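Local coordinates for Glyoxalase/bleomycin resistance protein/dioxygenase (Catenulispora acidiphila, PDB 4N04) that belongs to the vicinal oxygen chelate superfamily of glyoxalases, bleomycin resistance proteins and dioxygenases, and may act as a dioxygenase, at residues G18-W23 with L51-R56; F34-H37 with A41-Q44. The protein carries 1 engineered substitution. All coordinates share one frame; numbering follows the deposited sequence.

Contact 1 of 2, residues G18-W23 with L51-R56; sequences GAALAW and LYIVER
I53, on strand 49-55, reaches helix 17-28 with a single methyl group and meets the helix at the junction of A20 and L21. Its CD1 lies 3.8 Å from L21 CA and 4.1 Å from the carbonyl carbon A20 C, so the tip of the isoleucine rests against helix backbone as much as against side chains. The two flanking side chains add apolar contacts: A20 CB is 4.2 Å from I53 CD1, and L21 CB stands 4.3 Å from the same methyl. With the outer torsion extended (chi2 179°), CD1 stands well off the strand and spans much of the 7.7 Å between I53 CA and L21 CA. No hydrogen bond crosses the contact. Around this buried point V14, F17 and Y24 also pack on I53, while L21 continues onto W43 and P32.

Toward the end of the strand the contact becomes looser. E55 meets the helix start rather than segment 18-23, its OE2 accepting a hydrogen bond from F17 N, and the exposed R56 turns to a salt bridge with E58. A22, on the side of the helix turned away from the strand, is exposed to solvent. A helix laid on one face of a mixed four-stranded sheet through small and branched apolar residues is the layering of the βαβββ module of the vicinal oxygen chelate fold.

Contact 2 of 2, residues F34-H37 with A41-Q44; sequences FYPH and AVWQ
Strands 34-37 and 40-46 form a β hairpin at the outer border of a βαβββ module of the vicinal oxygen chelate fold, and segments 34-37 and 41-44 face each other across its two arms. F34 and V42 are an antiparallel hydrogen-bonded pair. The two bonds are unequal: V42 N donates to F34 O at 3.0 Å, whereas F34 N to V42 O is a weak bond of 3.4 Å. Beyond this pair the edge strand soon turns a corner at P36.

The side chains of F34 and V42 leave the same face of the sheet and lie alongside each other. F34 holds CG between its backbone N and carbonyl carbon (chi1 58°), which brings the ring across V42 with one face toward it. V42 CB sits over that face, displaced toward the rim, 4.0 Å from the ring centroid in a CH-pi contact. V42 CG1 adds an apolar contact of 3.7 Å to F34 CE2. Because CG1 is anti to the backbone N (chi1 177°), the other branch, CG2, faces the proline while still bordering the F34 ring. V42 itself is buried, with L50 and Y52 also packed against it, although F34 and P36 are exposed.

On the opposite face, A41 and Y35 make a slighter contact, A41 CB lying 4.1 Å from Y35 CE1 and approaching the phenol ring obliquely. Y35 also touches L21 of helix 17-28, which joins this face to the helix layer. At the corner, the P36 ring crosses the V42 side chain at about a right angle, its CG touching V42 CG2 at 3.6 Å.

In the fold
Contacts 1 and 2 belong to the same βαβββ module, and their centres are about 10 Å apart. They share one sheet, in which strands 49-55 and 40-46 are neighbours: L51 O is 2.7 Å from W43 N and I53 N is 2.9 Å from A41 O, both probable hydrogen bonds. In chain order, helix 17-28 of contact 1 is followed by strand 34-37 of contact 2, and strand 40-46 by strand 49-55. Opposite the helix, Y52 CB packs on V42 CG2 at 3.8 Å. There a bound NHE molecule, probably from the crystallisation liquor, comes within about 4 Å of the V42 side chain; whether it marks a functional pocket is uncertain.

Contact 1 of 2, residues G18-W23 with L51-R56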
# COMPACT_ATOMS: atom_id res chain seq x y z
N GLY A 18 -9.85 4.90 -10.45
CA GLY A 18 -10.92 4.42 -9.59
C GLY A 18 -10.70 3.05 -8.96
O GLY A 18 -10.92 2.88 -7.76
N ALA A 19 -10.27 2.08 -9.76
CA ALA A 19 -9.99 0.74 -9.22
C ALA A 19 -8.87 0.81 -8.18
O ALA A 19 -8.95 0.20 -7.11
CB ALA A 19 -9.61 -0.21 -10.33
N ALA A 20 -7.84 1.58 -8.50
CA ALA A 20 -6.68 1.68 -7.62
C ALA A 20 -7.04 2.38 -6.31
O ALA A 20 -6.64 1.94 -5.23
CB ALA A 20 -5.52 2.40 -8.33
N LEU A 21 -7.80 3.46 -6.41
CA LEU A 21 -8.22 4.20 -5.23
C LEU A 21 -9.04 3.31 -4.31
O LEU A 21 -8.82 3.30 -3.09
CB LEU A 21 -9.02 5.44 -5.64
CG LEU A 21 -9.67 6.27 -4.53
CD1 LEU A 21 -8.66 6.72 -3.49
CD2 LEU A 21 -10.36 7.48 -5.16
N ALA A 22 -9.96 2.55 -4.89
CA ALA A 22 -10.79 1.63 -4.12
C ALA A 22 -9.91 0.63 -3.37
O ALA A 22 -10.01 0.47 -2.15
CB ALA A 22 -11.75 0.91 -5.03
N TRP A 23 -9.02 -0.02 -4.13
CA TRP A 23 -8.14 -1.04 -3.58
C TRP A 23 -7.24 -0.50 -2.47
O TRP A 23 -7.17 -1.08 -1.39
CB TRP A 23 -7.32 -1.69 -4.68
CG TRP A 23 -6.55 -2.87 -4.22
CD1 TRP A 23 -6.98 -4.17 -4.18
CD2 TRP A 23 -5.20 -2.88 -3.73
NE1 TRP A 23 -5.99 -4.98 -3.69
CE2 TRP A 23 -4.88 -4.21 -3.41
CE3 TRP A 23 -4.23 -1.89 -3.53
CZ2 TRP A 23 -3.64 -4.58 -2.90
CZ3 TRP A 23 -3.00 -2.26 -3.02
CH2 TRP A 23 -2.72 -3.59 -2.70
N LEU A 51 2.15 7.89 1.13
CA LEU A 51 2.04 7.05 -0.04
C LEU A 51 1.09 7.74 -1.00
O LEU A 51 0.03 8.22 -0.59
CB LEU A 51 1.47 5.69 0.35
CG LEU A 51 1.04 4.74 -0.79
CD1 LEU A 51 2.26 4.22 -1.54
CD2 LEU A 51 0.20 3.59 -0.25
N TYR A 52 1.45 7.80 -2.28
CA TYR A 52 0.53 8.34 -3.27
C TYR A 52 0.38 7.49 -4.53
O TYR A 52 1.33 6.85 -4.98
CB TYR A 52 0.86 9.80 -3.62
CG TYR A 52 2.10 10.00 -4.46
CD1 TYR A 52 2.00 10.14 -5.84
CD2 TYR A 52 3.36 10.06 -3.88
CE1 TYR A 52 3.14 10.34 -6.63
CE2 TYR A 52 4.50 10.26 -4.66
CZ TYR A 52 4.38 10.39 -6.03
OH TYR A 52 5.52 10.58 -6.80
N ILE A 53 -0.82 7.50 -5.09
CA ILE A 53 -1.08 6.89 -6.39
C ILE A 53 -1.39 7.97 -7.42
O ILE A 53 -1.99 9.00 -7.10
CB ILE A 53 -2.24 5.88 -6.31
CG1 ILE A 53 -3.54 6.60 -5.92
CG2 ILE A 53 -1.93 4.78 -5.32
CD1 ILE A 53 -4.76 5.70 -5.84
N VAL A 54 -0.98 7.74 -8.65
CA VAL A 54 -1.28 8.68 -9.72
C VAL A 54 -1.55 7.88 -10.98
O VAL A 54 -0.94 6.84 -11.19
CB VAL A 54 -0.11 9.66 -9.95
CG1 VAL A 54 1.19 8.91 -10.14
CG2 VAL A 54 -0.39 10.58 -11.15
N GLU A 55 -2.48 8.34 -11.81
CA GLU A 55 -2.76 7.65 -13.05
C GLU A 55 -1.65 7.93 -14.08
O GLU A 55 -1.58 9.02 -14.64
CB GLU A 55 -4.14 8.03 -13.57
CG GLU A 55 -4.63 7.18 -14.73
CD GLU A 55 -6.12 7.38 -15.05
OE1 GLU A 55 -6.42 7.72 -16.21
OE2 GLU A 55 -6.98 7.18 -14.17
N ARG A 56 -0.76 6.97 -14.28
CA ARG A 56 0.23 7.02 -15.36
C ARG A 56 0.31 5.59 -15.88
O ARG A 56 1.19 4.82 -15.48
CB ARG A 56 1.62 7.47 -14.87
CG ARG A 56 1.61 8.56 -13.82
CD ARG A 56 2.28 9.83 -14.29
NE ARG A 56 3.74 9.78 -14.31
CZ ARG A 56 4.46 9.83 -15.43
NH1 ARG A 56 5.78 9.80 -15.39
NH2 ARG A 56 3.84 9.90 -16.60

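Contact 2 of 2, residues F34-H37 with A41-Q44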
# COMPACT_ATOMS: atom_id res chain seq x y z
N PHE A 34 -5.51 13.71 1.05
CA PHE A 34 -5.92 14.74 0.09
C PHE A 34 -5.71 14.31 -1.35
O PHE A 34 -4.97 13.36 -1.61
CB PHE A 34 -5.22 16.08 0.34
CG PHE A 34 -3.72 16.02 0.28
CD1 PHE A 34 -3.03 16.48 -0.84
CD2 PHE A 34 -2.98 15.54 1.37
CE1 PHE A 34 -1.63 16.44 -0.90
CE2 PHE A 34 -1.59 15.51 1.33
CZ PHE A 34 -0.91 15.95 0.19
N TYR A 35 -6.37 15.02 -2.27
CA TYR A 35 -6.18 14.80 -3.70
C TYR A 35 -5.51 16.01 -4.35
O TYR A 35 -6.16 17.01 -4.61
CB TYR A 35 -7.50 14.55 -4.42
CG TYR A 35 -8.31 13.39 -3.91
CD1 TYR A 35 -8.43 12.23 -4.65
CD2 TYR A 35 -8.97 13.46 -2.69
CE1 TYR A 35 -9.17 11.16 -4.19
CE2 TYR A 35 -9.71 12.40 -2.22
CZ TYR A 35 -9.82 11.25 -2.97
OH TYR A 35 -10.57 10.20 -2.49
N PRO A 36 -4.20 15.91 -4.63
CA PRO A 36 -3.50 16.94 -5.41
C PRO A 36 -4.22 17.27 -6.72
O PRO A 36 -4.27 18.44 -7.09
CB PRO A 36 -2.15 16.29 -5.70
CG PRO A 36 -1.94 15.35 -4.57
CD PRO A 36 -3.30 14.83 -4.21
N HIS A 37 -4.75 16.27 -7.41
CA HIS A 37 -5.66 16.52 -8.52
C HIS A 37 -6.65 15.37 -8.67
O HIS A 37 -6.82 14.58 -7.75
CB HIS A 37 -4.92 16.83 -9.83
CG HIS A 37 -4.15 15.67 -10.39
ND1 HIS A 37 -4.75 14.67 -11.12
CD2 HIS A 37 -2.84 15.37 -10.35
CE1 HIS A 37 -3.84 13.79 -11.50
NE2 HIS A 37 -2.66 14.20 -11.05
N ALA A 41 -4.04 10.61 -5.50
CA ALA A 41 -4.46 10.52 -4.12
C ALA A 41 -3.25 10.26 -3.23
O ALA A 41 -2.41 9.42 -3.55
CB ALA A 41 -5.49 9.42 -3.95
N VAL A 42 -3.16 11.00 -2.13
CA VAL A 42 -2.07 10.92 -1.18
C VAL A 42 -2.59 10.45 0.18
O VAL A 42 -3.58 10.97 0.68
CB VAL A 42 -1.43 12.30 -0.98
CG1 VAL A 42 -0.34 12.25 0.07
CG2 VAL A 42 -0.91 12.84 -2.28
N TRP A 43 -1.94 9.45 0.76
CA TRP A 43 -2.23 9.04 2.13
C TRP A 43 -1.06 9.42 3.00
O TRP A 43 0.09 9.08 2.71
CB TRP A 43 -2.39 7.53 2.26
CG TRP A 43 -3.66 6.97 1.74
CD1 TRP A 43 -4.73 6.58 2.48
CD2 TRP A 43 -3.98 6.69 0.38
NE1 TRP A 43 -5.71 6.08 1.66
CE2 TRP A 43 -5.28 6.14 0.37
CE3 TRP A 43 -3.31 6.86 -0.83
CZ2 TRP A 43 -5.92 5.75 -0.81
CZ3 TRP A 43 -3.94 6.47 -2.00
CH2 TRP A 43 -5.23 5.92 -1.98
N GLN A 44 -1.34 10.13 4.09
CA GLN A 44 -0.35 10.27 5.13
C GLN A 44 -0.49 9.08 6.05
O GLN A 44 -1.53 8.89 6.69
CB GLN A 44 -0.54 11.55 5.93
CG GLN A 44 0.47 11.65 7.04
CD GLN A 44 0.69 13.08 7.46
OE1 GLN A 44 0.78 13.97 6.62
NE2 GLN A 44 0.76 13.31 8.76